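Local coordinates for DNA mimic protein DMP12 (Neisseria meningitidis MC58, PDB 3W1O) that acts as a monomeric DNA mimic that interacts with the dimeric histone-like protein HU and partially prevents HU from binding DNA, at residues 48-61 / 83-97. Sequence-based numbering, arbitrary orientation.
Sequences YQNRGLWRLVSEIT and VKEKLQNSDFSTEPL
Val83 meets Ile60 through its CG2 branch, which lies 3.6 Å from Ile60 CB, while CG1, anti to the backbone N, turns toward Val57. One turn on, Lys86 bends at chi2, passing its CE along Ile60 CD1 and forming a salt bridge with Glu59 whose modelled length is doubtfully short. Leu87 then sends CD2 across Leu53 CD1 at 3.4 Å, a tight fit. Here helix 53-61 and the 83-88 end of helix 77-88 run roughly antiparallel, at 147°, their axes approaching to 9.2 Å, and illustrate how two helices separated in the chain by strand 72-75 of the antiparallel four-stranded sheet can be joined by an apolar seam edged with charge. Ser90 offers CB to Leu56 CD2, which also touches the rim of Phe92 at CE1. The Phe92 ring reaches the bend between helices 42-51 and 53-61, where Gly52 closes a Schellman motif; Tyr48 points its edge at the Phe92 face, planes 69° apart, and Arg51 lays one guanidinium face over CD2. That same guanidinium grips Glu95 end-on with two nitrogens, NH2 to OE2 at 2.8 Å and nearly straight (169°), NH1 to OE1 at 2.9 Å. OE1 takes a further bond from Tyr48 OH (2.6 Å) on its anti lone pair, so three donors fix the carboxylate. Leu97 slides CD2 past Tyr48 CD2 at 3.5 Å, and a water links its backbone N to Tyr48 OH.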
ATOM      1  N   TYR A  48       3.910   9.921  -9.150  1.00 22.55           N
ATOM      2  CA  TYR A  48       4.624   8.655  -9.030  1.00 22.76           C
ATOM      3  C   TYR A  48       4.455   7.662 -10.165  1.00 22.69           C
ATOM      4  O   TYR A  48       5.336   6.870 -10.405  1.00 25.37           O
ATOM      5  CB  TYR A  48       4.337   8.034  -7.653  1.00 23.34           C
ATOM      6  CG  TYR A  48       5.202   8.770  -6.651  1.00 21.11           C
ATOM      7  CD1 TYR A  48       6.546   8.428  -6.473  1.00 24.55           C
ATOM      8  CD2 TYR A  48       4.697   9.863  -5.946  1.00 25.07           C
ATOM      9  CE1 TYR A  48       7.368   9.169  -5.584  1.00 25.22           C
ATOM     10  CE2 TYR A  48       5.498  10.588  -5.054  1.00 25.36           C
ATOM     11  CZ  TYR A  48       6.826  10.229  -4.891  1.00 26.85           C
ATOM     12  OH  TYR A  48       7.608  10.951  -4.019  1.00 32.14           O
ATOM     13  N   GLN A  49       3.343   7.714 -10.868  1.00 23.60           N
ATOM     14  CA  GLN A  49       3.209   6.975 -12.136  1.00 24.32           C
ATOM     15  C   GLN A  49       4.362   7.370 -13.064  1.00 25.91           C
ATOM     16  O   GLN A  49       5.118   6.523 -13.556  1.00 26.04           O
ATOM     17  CB  GLN A  49       1.863   7.340 -12.788  1.00 25.19           C
ATOM     18  CG  GLN A  49       1.707   6.798 -14.215  1.00 23.91           C
ATOM     19  CD  GLN A  49       1.913   5.263 -14.299  1.00 28.76           C
ATOM     20  OE1 GLN A  49       2.655   4.773 -15.150  1.00 32.34           O
ATOM     21  NE2 GLN A  49       1.258   4.531 -13.428  1.00 21.90           N
ATOM     22  N   ASN A  50       4.498   8.672 -13.285  1.00 26.40           N
ATOM     23  CA  ASN A  50       5.477   9.175 -14.258  1.00 28.92           C
ATOM     24  C   ASN A  50       6.924   8.997 -13.786  1.00 29.99           C
ATOM     25  O   ASN A  50       7.868   9.111 -14.554  1.00 32.85           O
ATOM     26  CB  ASN A  50       5.135  10.631 -14.647  1.00 28.22           C
ATOM     27  CG  ASN A  50       3.777  10.738 -15.363  1.00 28.60           C
ATOM     28  OD1 ASN A  50       3.373   9.829 -16.089  1.00 30.94           O
ATOM     29  ND2 ASN A  50       3.073  11.831 -15.136  1.00 29.28           N
ATOM     30  N   ARG A  51       7.099   8.653 -12.526  1.00 28.99           N
ATOM     31  CA  ARG A  51       8.438   8.341 -12.039  1.00 28.56           C
ATOM     32  C   ARG A  51       8.727   6.869 -11.907  1.00 26.77           C
ATOM     33  O   ARG A  51       9.844   6.460 -11.557  1.00 26.69           O
ATOM     34  CB  ARG A  51       8.668   9.086 -10.765  1.00 27.27           C
ATOM     35  CG  ARG A  51       8.837  10.550 -11.147  1.00 30.64           C
ATOM     36  CD  ARG A  51       9.175  11.408  -9.973  1.00 30.82           C
ATOM     37  NE  ARG A  51      10.439  10.954  -9.417  1.00 30.33           N
ATOM     38  CZ  ARG A  51      10.727  11.075  -8.134  1.00 33.07           C
ATOM     39  NH1 ARG A  51       9.826  11.666  -7.343  1.00 28.70           N
ATOM     40  NH2 ARG A  51      11.887  10.618  -7.668  1.00 29.96           N
ATOM     41  N   GLY A  52       7.704   6.074 -12.164  1.00 25.89           N
ATOM     42  CA  GLY A  52       7.872   4.629 -12.240  1.00 25.27           C
ATOM     43  C   GLY A  52       7.604   3.842 -10.959  1.00 23.45           C
ATOM     44  O   GLY A  52       7.902   2.651 -10.906  1.00 22.06           O
ATOM     45  N   LEU A  53       6.988   4.479  -9.956  1.00 22.97           N
ATOM     46  CA  LEU A  53       6.670   3.806  -8.711  1.00 21.60           C
ATOM     47  C   LEU A  53       5.701   2.603  -8.900  1.00 22.29           C
ATOM     48  O   LEU A  53       5.915   1.516  -8.347  1.00 23.37           O
ATOM     49  CB  LEU A  53       6.131   4.794  -7.668  1.00 21.81           C
ATOM     50  CG  LEU A  53       5.623   4.164  -6.334  1.00 22.40           C
ATOM     51  CD1 LEU A  53       6.778   3.351  -5.595  1.00 24.97           C
ATOM     52  CD2 LEU A  53       5.086   5.209  -5.378  1.00 22.66           C
ATOM     53  N   TRP A  54       4.623   2.789  -9.664  1.00 22.41           N
ATOM     54  CA  TRP A  54       3.629   1.746  -9.739  1.00 22.23           C
ATOM     55  C   TRP A  54       4.173   0.634 -10.601  1.00 23.42           C
ATOM     56  O   TRP A  54       3.949  -0.554 -10.318  1.00 23.77           O
ATOM     57  CB  TRP A  54       2.280   2.271 -10.260  1.00 21.52           C
ATOM     58  CG  TRP A  54       1.853   3.521  -9.542  1.00 21.70           C
ATOM     59  CD1 TRP A  54       1.533   4.708 -10.115  1.00 21.42           C
ATOM     60  CD2 TRP A  54       1.764   3.721  -8.122  1.00 23.00           C
ATOM     61  NE1 TRP A  54       1.234   5.648  -9.160  1.00 21.00           N
ATOM     62  CE2 TRP A  54       1.357   5.069  -7.920  1.00 22.52           C
ATOM     63  CE3 TRP A  54       1.960   2.889  -7.003  1.00 22.83           C
ATOM     64  CZ2 TRP A  54       1.149   5.603  -6.663  1.00 23.35           C
ATOM     65  CZ3 TRP A  54       1.746   3.436  -5.732  1.00 24.15           C
ATOM     66  CH2 TRP A  54       1.353   4.771  -5.581  1.00 21.83           C
ATOM     67  N   ARG A  55       4.942   1.002 -11.619  1.00 24.19           N
ATOM     68  CA  ARG A  55       5.644  -0.030 -12.404  1.00 26.41           C
ATOM     69  C   ARG A  55       6.568  -0.906 -11.532  1.00 25.71           C
ATOM     70  O   ARG A  55       6.680  -2.116 -11.722  1.00 25.05           O
ATOM     71  CB  ARG A  55       6.442   0.658 -13.536  1.00 26.99           C
ATOM     72  CG  ARG A  55       5.506   1.167 -14.634  1.00 29.95           C
ATOM     73  CD  ARG A  55       6.287   1.820 -15.770  1.00 38.37           C
ATOM     74  NE  ARG A  55       6.179   3.278 -15.729  1.00 38.73           N
ATOM     75  CZ  ARG A  55       7.219   4.072 -15.537  1.00 42.56           C
ATOM     76  NH1 ARG A  55       8.415   3.530 -15.384  1.00 45.31           N
ATOM     77  NH2 ARG A  55       7.080   5.405 -15.502  1.00 44.94           N
ATOM     78  N   LEU A  56       7.224  -0.308 -10.553  1.00 26.78           N
ATOM     79  CA  LEU A  56       8.058  -1.059  -9.641  1.00 28.80           C
ATOM     80  C   LEU A  56       7.237  -2.043  -8.861  1.00 28.86           C
ATOM     81  O   LEU A  56       7.668  -3.189  -8.690  1.00 30.28           O
ATOM     82  CB  LEU A  56       8.765  -0.109  -8.667  1.00 29.79           C
ATOM     83  CG  LEU A  56      10.223  -0.175  -8.248  1.00 33.67           C
ATOM     84  CD1 LEU A  56      11.217  -0.571  -9.378  1.00 35.03           C
ATOM     85  CD2 LEU A  56      10.555   1.206  -7.733  1.00 34.31           C
ATOM     86  N   VAL A  57       6.080  -1.595  -8.351  1.00 28.41           N
ATOM     87  CA  VAL A  57       5.163  -2.457  -7.635  1.00 27.87           C
ATOM     88  C   VAL A  57       4.675  -3.578  -8.554  1.00 28.34           C
ATOM     89  O   VAL A  57       4.669  -4.755  -8.168  1.00 27.89           O
ATOM     90  CB  VAL A  57       3.962  -1.693  -7.053  1.00 28.90           C
ATOM     91  CG1 VAL A  57       3.032  -2.663  -6.373  1.00 28.81           C
ATOM     92  CG2 VAL A  57       4.437  -0.655  -6.036  1.00 26.10           C
ATOM     93  N   SER A  58       4.366  -3.220  -9.795  1.00 28.21           N
ATOM     94  CA  SER A  58       3.810  -4.166 -10.758  1.00 27.95           C
ATOM     95  C   SER A  58       4.790  -5.299 -11.085  1.00 28.84           C
ATOM     96  O   SER A  58       4.377  -6.385 -11.523  1.00 29.91           O
ATOM     97  CB  SER A  58       3.480  -3.416 -12.034  1.00 27.59           C
ATOM     98  OG  SER A  58       4.678  -3.344 -12.840  1.00 29.44           O
ATOM     99  N   GLU A  59       6.082  -5.057 -10.896  1.00 29.86           N
ATOM    100  CA  GLU A  59       7.099  -6.102 -11.126  1.00 29.81           C
ATOM    101  C   GLU A  59       6.898  -7.307 -10.223  1.00 29.85           C
ATOM    102  O   GLU A  59       7.261  -8.403 -10.608  1.00 29.57           O
ATOM    103  CB  GLU A  59       8.499  -5.554 -10.916  1.00 30.64           C
ATOM    104  CG  GLU A  59       8.964  -4.646 -12.037  1.00 33.69           C
ATOM    105  CD  GLU A  59      10.407  -4.153 -11.849  1.00 38.14           C
ATOM    106  OE1 GLU A  59      11.225  -4.800 -11.136  1.00 41.60           O
ATOM    107  OE2 GLU A  59      10.714  -3.101 -12.438  1.00 41.51           O
ATOM    108  N   ILE A  60       6.329  -7.097  -9.027  1.00 27.43           N
ATOM    109  CA  ILE A  60       5.995  -8.160  -8.117  1.00 27.74           C
ATOM    110  C   ILE A  60       4.542  -8.593  -8.267  1.00 27.54           C
ATOM    111  O   ILE A  60       4.259  -9.769  -8.274  1.00 28.83           O
ATOM    112  CB  ILE A  60       6.236  -7.748  -6.585  1.00 26.96           C
ATOM    113  CG1 ILE A  60       7.669  -7.283  -6.314  1.00 29.22           C
ATOM    114  CG2 ILE A  60       5.814  -8.897  -5.618  1.00 27.79           C
ATOM    115  CD1 ILE A  60       8.837  -8.212  -6.955  1.00 30.42           C
ATOM    116  N   THR A  61       3.598  -7.651  -8.371  1.00 26.73           N
ATOM    117  CA  THR A  61       2.185  -8.026  -8.248  1.00 27.34           C
ATOM    118  C   THR A  61       1.558  -8.342  -9.590  1.00 27.48           C
ATOM    119  O   THR A  61       0.490  -8.953  -9.679  1.00 28.47           O
ATOM    120  CB  THR A  61       1.386  -6.885  -7.690  1.00 26.25           C
ATOM    121  OG1 THR A  61       1.538  -5.766  -8.582  1.00 25.29           O
ATOM    122  CG2 THR A  61       1.876  -6.507  -6.320  1.00 27.65           C
ATOM    123  N   VAL A  83       7.933  -6.512  -2.545  1.00 23.74           N
ATOM    124  CA  VAL A  83       7.668  -5.105  -2.898  1.00 24.38           C
ATOM    125  C   VAL A  83       8.514  -4.210  -2.017  1.00 24.06           C
ATOM    126  O   VAL A  83       9.116  -3.218  -2.500  1.00 24.71           O
ATOM    127  CB  VAL A  83       6.159  -4.748  -2.756  1.00 24.92           C
ATOM    128  CG1 VAL A  83       5.931  -3.217  -2.933  1.00 26.93           C
ATOM    129  CG2 VAL A  83       5.375  -5.487  -3.862  1.00 24.43           C
ATOM    130  N   LYS A  84       8.601  -4.555  -0.734  1.00 23.87           N
ATOM    131  CA  LYS A  84       9.388  -3.760   0.197  1.00 24.86           C
ATOM    132  C   LYS A  84      10.844  -3.645  -0.256  1.00 26.56           C
ATOM    133  O   LYS A  84      11.441  -2.563  -0.202  1.00 24.76           O
ATOM    134  CB  LYS A  84       9.313  -4.310   1.600  1.00 23.27           C
ATOM    135  CG  LYS A  84      10.147  -3.511   2.566  1.00 25.27           C
ATOM    136  CD  LYS A  84       9.792  -3.836   3.966  1.00 28.47           C
ATOM    137  CE  LYS A  84      10.174  -5.264   4.324  1.00 33.70           C
ATOM    138  NZ  LYS A  84      11.651  -5.417   4.379  1.00 35.56           N
ATOM    139  N   GLU A  85      11.416  -4.780  -0.688  1.00 28.35           N
ATOM    140  CA  GLU A  85      12.775  -4.793  -1.222  1.00 31.34           C
ATOM    141  C   GLU A  85      12.893  -3.874  -2.429  1.00 30.71           C
ATOM    142  O   GLU A  85      13.849  -3.097  -2.476  1.00 32.25           O
ATOM    143  CB  GLU A  85      13.217  -6.211  -1.604  1.00 31.66           C
ATOM    144  CG  GLU A  85      14.738  -6.420  -1.561  1.00 40.42           C
ATOM    145  CD  GLU A  85      15.316  -6.191  -0.153  1.00 47.79           C
ATOM    146  OE1 GLU A  85      14.732  -6.725   0.827  1.00 53.70           O
ATOM    147  OE2 GLU A  85      16.338  -5.468  -0.018  1.00 51.27           O
ATOM    148  N   LYS A  86      11.964  -3.980  -3.388  1.00 29.81           N
ATOM    149  CA  LYS A  86      11.962  -3.155  -4.618  1.00 30.02           C
ATOM    150  C   LYS A  86      11.989  -1.667  -4.221  1.00 28.33           C
ATOM    151  O   LYS A  86      12.748  -0.849  -4.768  1.00 27.34           O
ATOM    152  CB  LYS A  86      10.720  -3.387  -5.482  1.00 29.72           C
ATOM    153  CG  LYS A  86      10.609  -4.694  -6.232  1.00 34.20           C
ATOM    154  CD  LYS A  86      11.378  -4.656  -7.531  1.00 39.98           C
ATOM    155  CE  LYS A  86      11.587  -6.070  -8.056  1.00 42.17           C
ATOM    156  NZ  LYS A  86      12.347  -5.982  -9.341  1.00 47.48           N
ATOM    157  N   LEU A  87      11.137  -1.315  -3.271  1.00 26.09           N
ATOM    158  CA  LEU A  87      11.074   0.103  -2.891  1.00 25.34           C
ATOM    159  C   LEU A  87      12.319   0.596  -2.151  1.00 26.42           C
ATOM    160  O   LEU A  87      12.755   1.723  -2.369  1.00 26.92           O
ATOM    161  CB  LEU A  87       9.830   0.387  -2.060  1.00 24.10           C
ATOM    162  CG  LEU A  87       8.482   0.098  -2.722  1.00 24.48           C
ATOM    163  CD1 LEU A  87       7.324   0.536  -1.833  1.00 24.83           C
ATOM    164  CD2 LEU A  87       8.378   0.804  -4.010  1.00 27.02           C
ATOM    165  N   GLN A  88      12.822  -0.218  -1.226  1.00 26.74           N
ATOM    166  CA  GLN A  88      14.021   0.133  -0.440  1.00 28.56           C
ATOM    167  C   GLN A  88      15.241   0.318  -1.336  1.00 29.61           C
ATOM    168  O   GLN A  88      16.106   1.123  -1.038  1.00 29.30           O
ATOM    169  CB  GLN A  88      14.305  -0.950   0.604  1.00 27.73           C
ATOM    170  CG  GLN A  88      13.432  -0.781   1.819  1.00 28.49           C
ATOM    171  CD  GLN A  88      13.550  -1.931   2.780  1.00 34.10           C
ATOM    172  OE1 GLN A  88      13.934  -3.043   2.396  1.00 35.43           O
ATOM    173  NE2 GLN A  88      13.217  -1.685   4.027  1.00 33.26           N
ATOM    174  N   ASN A  89      15.275  -0.415  -2.450  1.00 30.67           N
ATOM    175  CA  ASN A  89      16.384  -0.329  -3.399  1.00 32.38           C
ATOM    176  C   ASN A  89      16.185   0.655  -4.535  1.00 31.74           C
ATOM    177  O   ASN A  89      17.071   0.773  -5.386  1.00 32.21           O
ATOM    178  CB  ASN A  89      16.751  -1.732  -3.961  1.00 32.89           C
ATOM    179  CG  ASN A  89      17.309  -2.652  -2.894  1.00 37.90           C
ATOM    180  OD1 ASN A  89      17.014  -3.844  -2.881  1.00 43.20           O
ATOM    181  ND2 ASN A  89      18.107  -2.106  -1.985  1.00 42.18           N
ATOM    182  N   SER A  90      15.072   1.397  -4.518  1.00 29.51           N
ATOM    183  CA  SER A  90      14.680   2.261  -5.624  1.00 28.68           C
ATOM    184  C   SER A  90      15.332   3.625  -5.559  1.00 29.26           C
ATOM    185  O   SER A  90      15.932   3.983  -4.547  1.00 29.60           O
ATOM    186  CB  SER A  90      13.167   2.462  -5.655  1.00 28.05           C
ATOM    187  OG  SER A  90      12.732   3.254  -4.559  1.00 25.86           O
ATOM    188  N   ASP A  91      15.149   4.400  -6.629  1.00 30.22           N
ATOM    189  CA  ASP A  91      15.700   5.757  -6.739  1.00 32.58           C
ATOM    190  C   ASP A  91      14.920   6.793  -5.924  1.00 31.49           C
ATOM    191  O   ASP A  91      15.387   7.898  -5.743  1.00 32.46           O
ATOM    192  CB  ASP A  91      15.771   6.184  -8.220  1.00 34.32           C
ATOM    193  CG  ASP A  91      16.873   5.436  -8.975  1.00 39.83           C
ATOM    194  OD1 ASP A  91      17.832   5.003  -8.290  1.00 45.68           O
ATOM    195  OD2 ASP A  91      16.775   5.262 -10.219  1.00 45.37           O
ATOM    196  N   PHE A  92      13.752   6.424  -5.410  1.00 31.20           N
ATOM    197  CA  PHE A  92      12.980   7.361  -4.553  1.00 30.45           C
ATOM    198  C   PHE A  92      12.744   6.725  -3.189  1.00 29.62           C
ATOM    199  O   PHE A  92      11.746   6.992  -2.530  1.00 29.20           O
ATOM    200  CB  PHE A  92      11.636   7.818  -5.217  1.00 31.26           C
ATOM    201  CG  PHE A  92      11.030   6.810  -6.118  1.00 29.53           C
ATOM    202  CD1 PHE A  92      10.865   5.496  -5.691  1.00 29.46           C
ATOM    203  CD2 PHE A  92      10.616   7.167  -7.399  1.00 31.73           C
ATOM    204  CE1 PHE A  92      10.344   4.530  -6.529  1.00 30.87           C
ATOM    205  CE2 PHE A  92      10.088   6.222  -8.251  1.00 30.03           C
ATOM    206  CZ  PHE A  92       9.969   4.887  -7.822  1.00 31.01           C
ATOM    207  N   SER A  93      13.670   5.868  -2.756  1.00 27.78           N
ATOM    208  CA  SER A  93      13.440   5.097  -1.551  1.00 27.20           C
ATOM    209  C   SER A  93      13.405   5.982  -0.303  1.00 27.21           C
ATOM    210  O   SER A  93      13.039   5.513   0.770  1.00 29.09           O
ATOM    211  CB  SER A  93      14.549   4.067  -1.373  1.00 27.72           C
ATOM    212  OG  SER A  93      15.788   4.759  -1.097  1.00 28.66           O
ATOM    213  N   THR A  94      13.823   7.243  -0.422  1.00 24.52           N
ATOM    214  CA  THR A  94      13.763   8.129   0.715  1.00 24.66           C
ATOM    215  C   THR A  94      12.645   9.137   0.636  1.00 24.96           C
ATOM    216  O   THR A  94      12.513   9.980   1.527  1.00 26.31           O
ATOM    217  CB  THR A  94      15.113   8.882   0.956  1.00 24.79           C
ATOM    218  OG1 THR A  94      15.352   9.826  -0.095  1.00 24.50           O
ATOM    219  CG2 THR A  94      16.245   7.892   1.059  1.00 24.63           C
ATOM    220  N   GLU A  95      11.799   9.054  -0.383  1.00 22.53           N
ATOM    221  CA  GLU A  95      10.791  10.082  -0.527  1.00 23.19           C
ATOM    222  C   GLU A  95       9.612   9.711   0.360  1.00 21.14           C
ATOM    223  O   GLU A  95       9.375   8.538   0.615  1.00 20.14           O
ATOM    224  CB  GLU A  95      10.426  10.217  -1.997  1.00 23.56           C
ATOM    225  CG  GLU A  95      11.620  10.732  -2.760  1.00 27.16           C
ATOM    226  CD  GLU A  95      11.348  10.969  -4.206  1.00 31.83           C
ATOM    227  OE1 GLU A  95      10.165  10.937  -4.602  1.00 31.49           O
ATOM    228  OE2 GLU A  95      12.340  11.172  -4.964  1.00 32.82           O
ATOM    229  N   PRO A  96       8.930  10.718   0.928  1.00 21.55           N
ATOM    230  CA  PRO A  96       7.931  10.382   1.963  1.00 20.08           C
ATOM    231  C   PRO A  96       6.925   9.359   1.542  1.00 19.78           C
ATOM    232  O   PRO A  96       6.673   8.455   2.316  1.00 21.09           O
ATOM    233  CB  PRO A  96       7.248  11.726   2.255  1.00 20.60           C
ATOM    234  CG  PRO A  96       8.426  12.748   1.985  1.00 22.79           C
ATOM    235  CD  PRO A  96       9.141  12.177   0.781  1.00 20.80           C
ATOM    236  N   LEU A  97       6.312   9.477   0.361  1.00 19.35           N
ATOM    237  CA  LEU A  97       5.279   8.489   0.029  1.00 19.69           C
ATOM    238  C   LEU A  97       5.860   7.069   0.012  1.00 19.33           C
ATOM    239  O   LEU A  97       5.215   6.104   0.463  1.00 18.25           O
ATOM    240  CB  LEU A  97       4.659   8.817  -1.343  1.00 21.03           C
ATOM    241  CG  LEU A  97       3.642   7.783  -1.879  1.00 21.41           C
ATOM    242  CD1 LEU A  97       2.437   7.760  -0.939  1.00 20.90           C
ATOM    243  CD2 LEU A  97       3.204   8.150  -3.316  1.00 25.39           C
TER
HETATM  244  O   HOH W   1       6.701  11.678  -1.543  1.00 22.49           O